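Invasion protein InvA (PDB 2X49) belongs to the export apparatus of the Salmonella type III secretion system and takes part in invasion of the intestinal epithelium, this chain being its C-terminal domain. Local coordinates at residues Q148-M153 against R176-L181; R30-F35 against P44-R49; V248-I253 against L293-V298. All coordinates share one frame; numbering follows the deposited sequence.

Overall arrangement
The contacts run in series along the chain, in the order 2, 1, 3, without touching, in different parts of the domain. Interaction 1 is the purely helical one: two helices cross in a buried place, joined by one hydroxyl pair and a few methyl groups. Interaction 2, also mainly buried, sets a helix against the edge strand of a mixed sheet, with an arginine lying along the backbone of the approach to that strand. Interaction 3, about 38 Å from interaction 2 between centres and on the opposite side of the chain's centre, is only partly buried. There a salt bridge and a small valine-isoleucine cluster tie a helix end to the loop after a parallel strand.

Interaction 1 (Q148-M153 against R176-L181); sequences QETKHM and RISEVL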
loop_
_atom_site.group_PDB
_atom_site.type_symbol
_atom_site.label_atom_id
_atom_site.label_comp_id
_atom_site.label_asym_id
_atom_site.label_seq_id
_atom_site.Cartn_x
_atom_site.Cartn_y
_atom_site.Cartn_z
ATOM N N GLN A 148 15.589 -15.062 -5.114
ATOM C CA GLN A 148 16.292 -14.908 -6.397
ATOM C C GLN A 148 16.336 -13.444 -6.772
ATOM O O GLN A 148 17.363 -12.940 -7.200
ATOM C CB GLN A 148 15.711 -15.754 -7.555
ATOM C CG GLN A 148 15.944 -17.241 -7.404
ATOM C CD GLN A 148 17.331 -17.605 -6.927
ATOM O OE1 GLN A 148 17.491 -18.028 -5.782
ATOM N NE2 GLN A 148 18.337 -17.504 -7.805
ATOM N N GLU A 149 15.205 -12.759 -6.571
ATOM C CA GLU A 149 15.118 -11.317 -6.875
ATOM C C GLU A 149 16.000 -10.520 -5.920
ATOM O O GLU A 149 16.717 -9.586 -6.295
ATOM C CB GLU A 149 13.686 -10.838 -6.798
ATOM C CG GLU A 149 12.803 -11.308 -7.919
ATOM C CD GLU A 149 12.470 -12.799 -7.893
ATOM O OE1 GLU A 149 12.257 -13.382 -6.783
ATOM O OE2 GLU A 149 12.409 -13.384 -8.996
ATOM N N THR A 150 15.961 -10.920 -4.669
ATOM C CA THR A 150 16.804 -10.261 -3.650
ATOM C C THR A 150 18.295 -10.414 -3.985
ATOM O O THR A 150 19.102 -9.490 -3.918
ATOM C CB THR A 150 16.500 -10.842 -2.250
ATOM O OG1 THR A 150 15.131 -10.597 -1.926
ATOM C CG2 THR A 150 17.428 -10.276 -1.161
ATOM N N LYS A 151 18.659 -11.611 -4.397
ATOM C CA LYS A 151 20.073 -11.907 -4.641
ATOM C C LYS A 151 20.570 -11.051 -5.811
ATOM O O LYS A 151 21.724 -10.619 -5.868
ATOM C CB LYS A 151 20.287 -13.410 -4.873
ATOM C CG LYS A 151 21.672 -13.772 -5.404
ATOM C CD LYS A 151 22.780 -13.645 -4.361
ATOM C CE LYS A 151 24.009 -14.430 -4.824
ATOM N NZ LYS A 151 25.317 -13.839 -4.385
ATOM N N HIS A 152 19.656 -10.803 -6.726
ATOM C CA HIS A 152 19.977 -10.035 -7.939
ATOM C C HIS A 152 20.250 -8.606 -7.553
ATOM O O HIS A 152 21.173 -7.943 -8.040
ATOM C CB HIS A 152 18.818 -10.030 -8.919
ATOM C CG HIS A 152 19.102 -9.269 -10.174
ATOM N ND1 HIS A 152 19.748 -9.834 -11.250
ATOM C CD2 HIS A 152 18.848 -7.984 -10.517
ATOM C CE1 HIS A 152 19.862 -8.935 -12.213
ATOM N NE2 HIS A 152 19.334 -7.801 -11.792
ATOM N N MET A 153 19.396 -8.150 -6.662
ATOM C CA MET A 153 19.479 -6.781 -6.183
ATOM C C MET A 153 20.755 -6.585 -5.415
ATOM O O MET A 153 21.394 -5.551 -5.527
ATOM C CB MET A 153 18.268 -6.380 -5.344
ATOM C CG MET A 153 16.931 -6.436 -6.076
ATOM S SD MET A 153 15.513 -6.233 -4.957
ATOM C CE MET A 153 15.770 -4.620 -4.306
ATOM N N ARG A 176 17.189 -13.802 5.029
ATOM C CA ARG A 176 16.753 -12.811 6.023
ATOM C C ARG A 176 16.541 -11.450 5.373
ATOM O O ARG A 176 15.548 -10.791 5.608
ATOM C CB ARG A 176 17.767 -12.727 7.193
ATOM C CG ARG A 176 17.516 -11.661 8.160
ATOM C CD ARG A 176 16.167 -11.630 8.752
ATOM N NE ARG A 176 15.700 -12.901 9.256
ATOM C CZ ARG A 176 15.823 -13.314 10.505
ATOM N NH1 ARG A 176 16.421 -12.555 11.407
ATOM N NH2 ARG A 176 15.338 -14.490 10.844
ATOM N N ILE A 177 17.453 -11.108 4.480
ATOM C CA ILE A 177 17.326 -9.839 3.747
ATOM C C ILE A 177 16.017 -9.864 2.915
ATOM O O ILE A 177 15.252 -8.880 2.877
ATOM C CB ILE A 177 18.529 -9.539 2.893
ATOM C CG1 ILE A 177 19.770 -9.310 3.798
ATOM C CG2 ILE A 177 18.196 -8.288 2.016
ATOM C CD1 ILE A 177 21.104 -9.375 2.990
ATOM N N SER A 178 15.744 -10.998 2.305
ATOM C CA SER A 178 14.600 -11.157 1.368
ATOM C C SER A 178 13.326 -10.967 2.176
ATOM O O SER A 178 12.384 -10.247 1.788
ATOM C CB SER A 178 14.587 -12.499 0.660
ATOM O OG SER A 178 13.578 -12.564 -0.360
ATOM N N GLU A 179 13.341 -11.546 3.373
ATOM C CA GLU A 179 12.222 -11.394 4.299
ATOM C C GLU A 179 11.931 -9.963 4.701
ATOM O O GLU A 179 10.783 -9.490 4.709
ATOM C CB GLU A 179 12.362 -12.285 5.545
ATOM C CG GLU A 179 12.190 -13.700 5.211
ATOM C CD GLU A 179 12.656 -14.646 6.298
ATOM O OE1 GLU A 179 13.089 -14.173 7.375
ATOM O OE2 GLU A 179 12.604 -15.883 6.061
ATOM N N VAL A 180 12.994 -9.239 5.015
ATOM C CA VAL A 180 12.915 -7.787 5.316
ATOM C C VAL A 180 12.266 -7.006 4.148
ATOM O O VAL A 180 11.298 -6.244 4.273
ATOM C CB VAL A 180 14.256 -7.191 5.679
ATOM C CG1 VAL A 180 14.178 -5.683 5.750
ATOM C CG2 VAL A 180 14.704 -7.783 7.012
ATOM N N LEU A 181 12.755 -7.276 2.978
ATOM C CA LEU A 181 12.284 -6.560 1.767
ATOM C C LEU A 181 10.804 -6.838 1.492
ATOM O O LEU A 181 10.034 -5.925 1.151
ATOM C CB LEU A 181 13.167 -6.922 0.556
ATOM C CG LEU A 181 14.665 -6.510 0.565
ATOM C CD1 LEU A 181 15.401 -6.719 -0.796
ATOM C CD2 LEU A 181 14.824 -5.052 0.962
#
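T150 and S178 meet where helix 147-158 passes over helix 174-185, and their hydroxyls make the single hydrogen bond of the crossing, OG1 of T150 to OG of S178 at 3.0 Å. Both side chains are set for it. T150 has OG1 beside its own backbone N (chi1 -61°), where it is also hydrogen-bonded to the carbonyl of G146, just ahead of the helix. The T150 hydroxyl is therefore held by two partners in a buried place, and its rotation should be well fixed. S178 has OG anti to its backbone N, beside the carbonyl carbon.

The rest of T150 is used as a hydrocarbon. Its methyl CG2 turns to the other side of CB and lies 3.8 Å from the branch methyl CG2 of I177, the two side chains crossing obliquely. One turn on from I177 and S178, L181 brings CD1 to 4.0 Å from OG1 of T150. The same CD1 receives M153 tip to tip, CE of M153 lying 4.1 Å from it. M153 runs extended through chi2 and then folds at chi3 (62°), so that CE and SD both flank that methyl. Helix 194-204 closes this side, M194 touching both M153 and L181 and M198 touching I177.

With a threonine and a serine at the crossing point, the backbones come close: CA of T150 is 5.6 Å from CA of S178. The local axes pass 9.2 Å apart at 101°. This is orthogonal helix-helix packing, with small hydroxyl residues at the point of closest approach, within the all-helical part of the domain.

Interaction 2 (R30-F35 against P44-R49); sequences RLRSQF and PEVLLR
V46 takes the apolar share of this contact through one methyl. Its CG2 lies 3.9 Å from CD2 of L31, whose side chain crosses it at about a right angle, and 3.9 Å from CG of R32, which slides past it in the opposite direction. L31 and V46 are both buried, whereas R32 lies partly at the surface and contributes only the aliphatic start of its chain here.

The polar share belongs to the far end of R32. After a straight run through chi2, the chain bends at chi3 (84°) and lays the guanidinium along the backbone of P44 and E45. NE comes to 3.0 Å from the carbonyl O of P44, approached obliquely, while NH2 is hydrogen-bonded to the carbonyl of L43. The backbone N of E45 sits over one face of the group, 3.5 Å above its plane and offset toward the rim.

The charges may add a mild attraction. OE1 of E45 is 4.0 Å from NH1 of R32, well out of the guanidinium plane, so opposite charges are near each other but no N-H is aimed at the carboxylate.

In the fold, helix 27-39 lies in the connection between strands 10-14 and 46-50, which pair in parallel in the mixed sheet. L31 also touches Y130 of helix 125-139, and P44 packs on L10 at the start of strand 10-14.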
loop_
_atom_site.group_PDB
_atom_site.type_symbol
_atom_site.label_atom_id
_atom_site.label_comp_id
_atom_site.label_asym_id
_atom_site.label_seq_id
_atom_site.Cartn_x
_atom_site.Cartn_y
_atom_site.Cartn_z
ATOM N N ARG A 30 2.849 0.033 -19.028
ATOM C CA ARG A 30 2.970 1.183 -18.114
ATOM C C ARG A 30 2.831 0.743 -16.641
ATOM O O ARG A 30 3.500 1.269 -15.735
ATOM C CB ARG A 30 1.953 2.261 -18.439
ATOM C CG ARG A 30 2.391 3.066 -19.609
ATOM C CD ARG A 30 1.189 3.805 -20.217
ATOM N NE ARG A 30 0.775 4.897 -19.344
ATOM C CZ ARG A 30 -0.335 5.620 -19.476
ATOM N NH1 ARG A 30 -1.201 5.405 -20.463
ATOM N NH2 ARG A 30 -0.571 6.593 -18.603
ATOM N N LEU A 31 1.979 -0.244 -16.416
ATOM C CA LEU A 31 1.848 -0.865 -15.078
ATOM C C LEU A 31 3.202 -1.392 -14.634
ATOM O O LEU A 31 3.648 -1.168 -13.487
ATOM C CB LEU A 31 0.781 -1.974 -15.027
ATOM C CG LEU A 31 0.735 -2.861 -13.785
ATOM C CD1 LEU A 31 0.411 -1.979 -12.582
ATOM C CD2 LEU A 31 -0.332 -4.011 -13.965
ATOM N N ARG A 32 3.854 -2.087 -15.546
ATOM C CA ARG A 32 5.141 -2.751 -15.226
ATOM C C ARG A 32 6.227 -1.735 -15.025
ATOM O O ARG A 32 6.982 -1.811 -14.052
ATOM C CB ARG A 32 5.580 -3.791 -16.258
ATOM C CG ARG A 32 4.640 -4.967 -16.270
ATOM C CD ARG A 32 5.041 -5.986 -17.286
ATOM N NE ARG A 32 6.060 -6.845 -16.692
ATOM C CZ ARG A 32 7.064 -7.433 -17.328
ATOM N NH1 ARG A 32 7.264 -7.271 -18.626
ATOM N NH2 ARG A 32 7.883 -8.197 -16.640
ATOM N N SER A 33 6.286 -0.745 -15.887
ATOM C CA SER A 33 7.380 0.216 -15.794
ATOM C C SER A 33 7.235 1.090 -14.575
ATOM O O SER A 33 8.215 1.371 -13.855
ATOM C CB SER A 33 7.527 1.069 -17.072
ATOM O OG SER A 33 6.325 1.708 -17.388
ATOM N N GLN A 34 6.008 1.524 -14.327
ATOM C CA GLN A 34 5.727 2.447 -13.198
ATOM C C GLN A 34 5.900 1.743 -11.850
ATOM O O GLN A 34 6.377 2.345 -10.884
ATOM C CB GLN A 34 4.368 3.121 -13.277
ATOM C CG GLN A 34 4.318 4.326 -12.326
ATOM C CD GLN A 34 5.337 5.432 -12.692
ATOM O OE1 GLN A 34 5.526 5.760 -13.862
ATOM N NE2 GLN A 34 5.965 6.032 -11.678
ATOM N N PHE A 35 5.548 0.459 -11.796
ATOM C CA PHE A 35 5.621 -0.268 -10.547
ATOM C C PHE A 35 7.079 -0.367 -10.169
ATOM O O PHE A 35 7.449 -0.214 -9.020
ATOM C CB PHE A 35 4.962 -1.655 -10.602
ATOM C CG PHE A 35 4.738 -2.309 -9.264
ATOM C CD1 PHE A 35 3.579 -2.122 -8.555
ATOM C CD2 PHE A 35 5.708 -3.105 -8.692
ATOM C CE1 PHE A 35 3.361 -2.732 -7.325
ATOM C CE2 PHE A 35 5.451 -3.695 -7.455
ATOM C CZ PHE A 35 4.308 -3.499 -6.811
ATOM N N PRO A 44 5.687 -9.596 -12.843
ATOM C CA PRO A 44 5.599 -10.526 -13.953
ATOM C C PRO A 44 4.957 -9.872 -15.154
ATOM O O PRO A 44 4.466 -8.751 -15.083
ATOM C CB PRO A 44 4.604 -11.581 -13.449
ATOM C CG PRO A 44 4.610 -11.426 -11.958
ATOM C CD PRO A 44 4.790 -9.986 -11.742
ATOM N N GLU A 45 4.989 -10.606 -16.230
ATOM C CA GLU A 45 4.235 -10.205 -17.449
ATOM C C GLU A 45 2.772 -10.056 -17.122
ATOM O O GLU A 45 2.226 -10.652 -16.190
ATOM C CB GLU A 45 4.392 -11.277 -18.519
ATOM C CG GLU A 45 5.793 -11.499 -19.036
ATOM C CD GLU A 45 6.080 -10.720 -20.289
ATOM O OE1 GLU A 45 5.204 -9.957 -20.758
ATOM O OE2 GLU A 45 7.156 -10.942 -20.846
ATOM N N VAL A 46 2.171 -9.099 -17.804
ATOM C CA VAL A 46 0.773 -8.757 -17.633
ATOM C C VAL A 46 0.033 -9.031 -18.922
ATOM O O VAL A 46 0.372 -8.523 -19.969
ATOM C CB VAL A 46 0.632 -7.301 -17.266
ATOM C CG1 VAL A 46 -0.850 -6.901 -17.221
ATOM C CG2 VAL A 46 1.331 -6.956 -15.904
ATOM N N LEU A 47 -0.907 -9.941 -18.827
ATOM C CA LEU A 47 -1.762 -10.363 -19.961
ATOM C C LEU A 47 -3.147 -9.733 -19.801
ATOM O O LEU A 47 -3.719 -9.677 -18.714
ATOM C CB LEU A 47 -1.900 -11.902 -20.087
ATOM C CG LEU A 47 -0.604 -12.695 -19.944
ATOM C CD1 LEU A 47 -0.838 -14.203 -19.938
ATOM C CD2 LEU A 47 0.364 -12.349 -21.058
ATOM N N LEU A 48 -3.660 -9.224 -20.892
ATOM C CA LEU A 48 -5.082 -8.775 -20.952
ATOM C C LEU A 48 -5.941 -9.858 -21.582
ATOM O O LEU A 48 -5.580 -10.495 -22.588
ATOM C CB LEU A 48 -5.283 -7.474 -21.767
ATOM C CG LEU A 48 -4.465 -6.244 -21.388
ATOM C CD1 LEU A 48 -4.932 -4.993 -22.173
ATOM C CD2 LEU A 48 -4.382 -5.943 -19.928
ATOM N N ARG A 49 -7.104 -10.043 -20.976
ATOM C CA ARG A 49 -8.105 -11.011 -21.441
ATOM C C ARG A 49 -9.483 -10.372 -21.378
ATOM O O ARG A 49 -9.760 -9.625 -20.465
ATOM C CB ARG A 49 -8.042 -12.281 -20.597
ATOM C CG ARG A 49 -9.041 -13.344 -20.919
ATOM C CD ARG A 49 -8.676 -14.695 -20.233
ATOM N NE ARG A 49 -7.256 -15.051 -20.391
ATOM C CZ ARG A 49 -6.664 -16.086 -19.789
ATOM N NH1 ARG A 49 -7.358 -16.870 -18.981
ATOM N NH2 ARG A 49 -5.370 -16.332 -19.980
#

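Interaction 3 (V248-I253 against L293-V298); sequences VIRKGI and LTSVDV
R250 and D297 approach at about a right angle, and their flat ends are turned 62° apart rather than lying side by side. The meeting is made by one nitrogen: OD2 of D297 lies at the guanidinium edge, near its plane, 2.6 Å from NH1 of R250. This is a salt bridge, although the N-H...O angle of 128° makes the hydrogen bond itself weak. OD1 is almost as near, 2.9 Å from the same NH1, so the carboxylate presents both oxygens to one nitrogen. D297 places its carboxylate between its own backbone N and carbonyl carbon (chi1 67°), the crowded position, and R250 reaches it by bending at chi3.

E246, one turn back on the helix, ties in the loop: it makes a salt bridge to NH2 of R250 and accepts hydrogen bonds from the hydroxyls of S295 and T294. NH1 and NH2 thus each have a carboxylate partner.

Under the ion pair, V298 turns CG1 toward one face of the guanidinium. That methyl also lies 3.8 Å from CG2 of I249, the two side chains slanting across each other, and 4.4 Å from CD1 of I253. The same CD1 rests 3.7 Å from the backbone O of D297. M305 and F301 of helix 299-306 pack against I249 and I253 respectively.

Residues 295-298 lead from strand 291-294 into helix 299-306. The contact joins the C-terminal end of helix 243-252 to this loop, in an alpha/beta part of the domain built on a parallel four-stranded sheet.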
loop_
_atom_site.group_PDB
_atom_site.type_symbol
_atom_site.label_atom_id
_atom_site.label_comp_id
_atom_site.label_asym_id
_atom_site.label_seq_id
_atom_site.Cartn_x
_atom_site.Cartn_y
_atom_site.Cartn_z
ATOM N N VAL A 248 -5.424 -0.123 24.694
ATOM C CA VAL A 248 -6.004 -1.480 24.702
ATOM C C VAL A 248 -4.978 -2.417 24.122
ATOM O O VAL A 248 -4.771 -3.554 24.561
ATOM C CB VAL A 248 -7.302 -1.584 23.891
ATOM C CG1 VAL A 248 -7.664 -3.052 23.613
ATOM C CG2 VAL A 248 -8.411 -0.874 24.625
ATOM N N ILE A 249 -4.323 -1.892 23.094
ATOM C CA ILE A 249 -3.368 -2.684 22.313
ATOM C C ILE A 249 -2.130 -2.886 23.161
ATOM O O ILE A 249 -1.552 -3.957 23.288
ATOM C CB ILE A 249 -2.990 -2.000 20.989
ATOM C CG1 ILE A 249 -4.194 -2.014 20.065
ATOM C CG2 ILE A 249 -1.774 -2.714 20.374
ATOM C CD1 ILE A 249 -4.549 -3.387 19.568
ATOM N N ARG A 250 -1.773 -1.810 23.811
ATOM C CA ARG A 250 -0.531 -1.783 24.585
ATOM C C ARG A 250 -0.635 -2.825 25.702
ATOM O O ARG A 250 0.320 -3.547 25.979
ATOM C CB ARG A 250 -0.202 -0.375 25.106
ATOM C CG ARG A 250 1.278 -0.137 25.211
ATOM C CD ARG A 250 1.592 1.300 25.593
ATOM N NE ARG A 250 0.611 2.178 24.984
ATOM C CZ ARG A 250 0.867 3.239 24.236
ATOM N NH1 ARG A 250 2.107 3.630 24.004
ATOM N NH2 ARG A 250 -0.141 3.921 23.752
ATOM N N LYS A 251 -1.814 -2.938 26.308
ATOM C CA LYS A 251 -1.959 -3.878 27.470
ATOM C C LYS A 251 -1.840 -5.326 27.035
ATOM O O LYS A 251 -1.591 -6.231 27.840
ATOM C CB LYS A 251 -3.276 -3.754 28.276
ATOM C CG LYS A 251 -3.281 -4.612 29.644
ATOM C CD LYS A 251 -3.563 -6.201 29.515
ATOM C CE LYS A 251 -3.640 -7.054 30.842
ATOM N NZ LYS A 251 -2.461 -8.050 31.251
ATOM N N GLY A 252 -2.120 -5.530 25.772
ATOM C CA GLY A 252 -2.193 -6.880 25.180
ATOM C C GLY A 252 -0.836 -7.373 24.720
ATOM O O GLY A 252 -0.628 -8.534 24.315
ATOM N N ILE A 253 0.117 -6.464 24.768
ATOM C CA ILE A 253 1.454 -6.806 24.278
ATOM C C ILE A 253 2.270 -7.559 25.307
ATOM O O ILE A 253 2.492 -7.107 26.419
ATOM C CB ILE A 253 2.285 -5.587 23.847
ATOM C CG1 ILE A 253 1.631 -4.873 22.685
ATOM C CG2 ILE A 253 3.691 -6.038 23.467
ATOM C CD1 ILE A 253 2.423 -3.605 22.275
ATOM N N LEU A 293 -2.465 6.844 11.837
ATOM C CA LEU A 293 -1.287 7.338 12.592
ATOM C C LEU A 293 -1.348 6.879 14.022
ATOM O O LEU A 293 -2.334 7.065 14.706
ATOM C CB LEU A 293 -1.253 8.877 12.602
ATOM C CG LEU A 293 -1.144 9.581 11.264
ATOM C CD1 LEU A 293 -1.096 11.126 11.458
ATOM C CD2 LEU A 293 0.066 9.049 10.516
ATOM N N THR A 294 -0.243 6.322 14.462
ATOM C CA THR A 294 -0.139 5.846 15.836
ATOM C C THR A 294 1.256 5.918 16.410
ATOM O O THR A 294 2.210 6.234 15.741
ATOM C CB THR A 294 -0.615 4.426 15.958
ATOM O OG1 THR A 294 -0.961 4.200 17.334
ATOM C CG2 THR A 294 0.442 3.510 15.445
ATOM N N SER A 295 1.359 5.598 17.688
ATOM C CA SER A 295 2.667 5.527 18.365
ATOM C C SER A 295 3.500 4.385 17.813
ATOM O O SER A 295 2.978 3.351 17.377
ATOM C CB SER A 295 2.511 5.353 19.882
ATOM O OG SER A 295 1.813 6.440 20.525
ATOM N N VAL A 296 4.812 4.559 17.845
ATOM C CA VAL A 296 5.695 3.518 17.305
ATOM C C VAL A 296 5.519 2.202 18.059
ATOM O O VAL A 296 5.648 1.143 17.502
ATOM C CB VAL A 296 7.220 3.894 17.280
ATOM C CG1 VAL A 296 7.735 4.087 18.684
ATOM C CG2 VAL A 296 7.967 2.801 16.549
ATOM N N ASP A 297 5.238 2.275 19.345
ATOM C CA ASP A 297 5.150 1.027 20.143
ATOM C C ASP A 297 4.012 0.091 19.757
ATOM O O ASP A 297 4.072 -1.114 20.022
ATOM C CB ASP A 297 5.259 1.253 21.662
ATOM C CG ASP A 297 4.106 2.010 22.278
ATOM O OD1 ASP A 297 3.285 2.597 21.567
ATOM O OD2 ASP A 297 4.063 2.062 23.535
ATOM N N VAL A 298 2.989 0.635 19.115
ATOM C CA VAL A 298 1.784 -0.155 18.798
ATOM C C VAL A 298 1.542 -0.337 17.274
ATOM O O VAL A 298 0.692 -1.147 16.834
ATOM C CB VAL A 298 0.515 0.409 19.475
ATOM C CG1 VAL A 298 0.594 0.246 21.019
ATOM C CG2 VAL A 298 0.256 1.846 19.033
#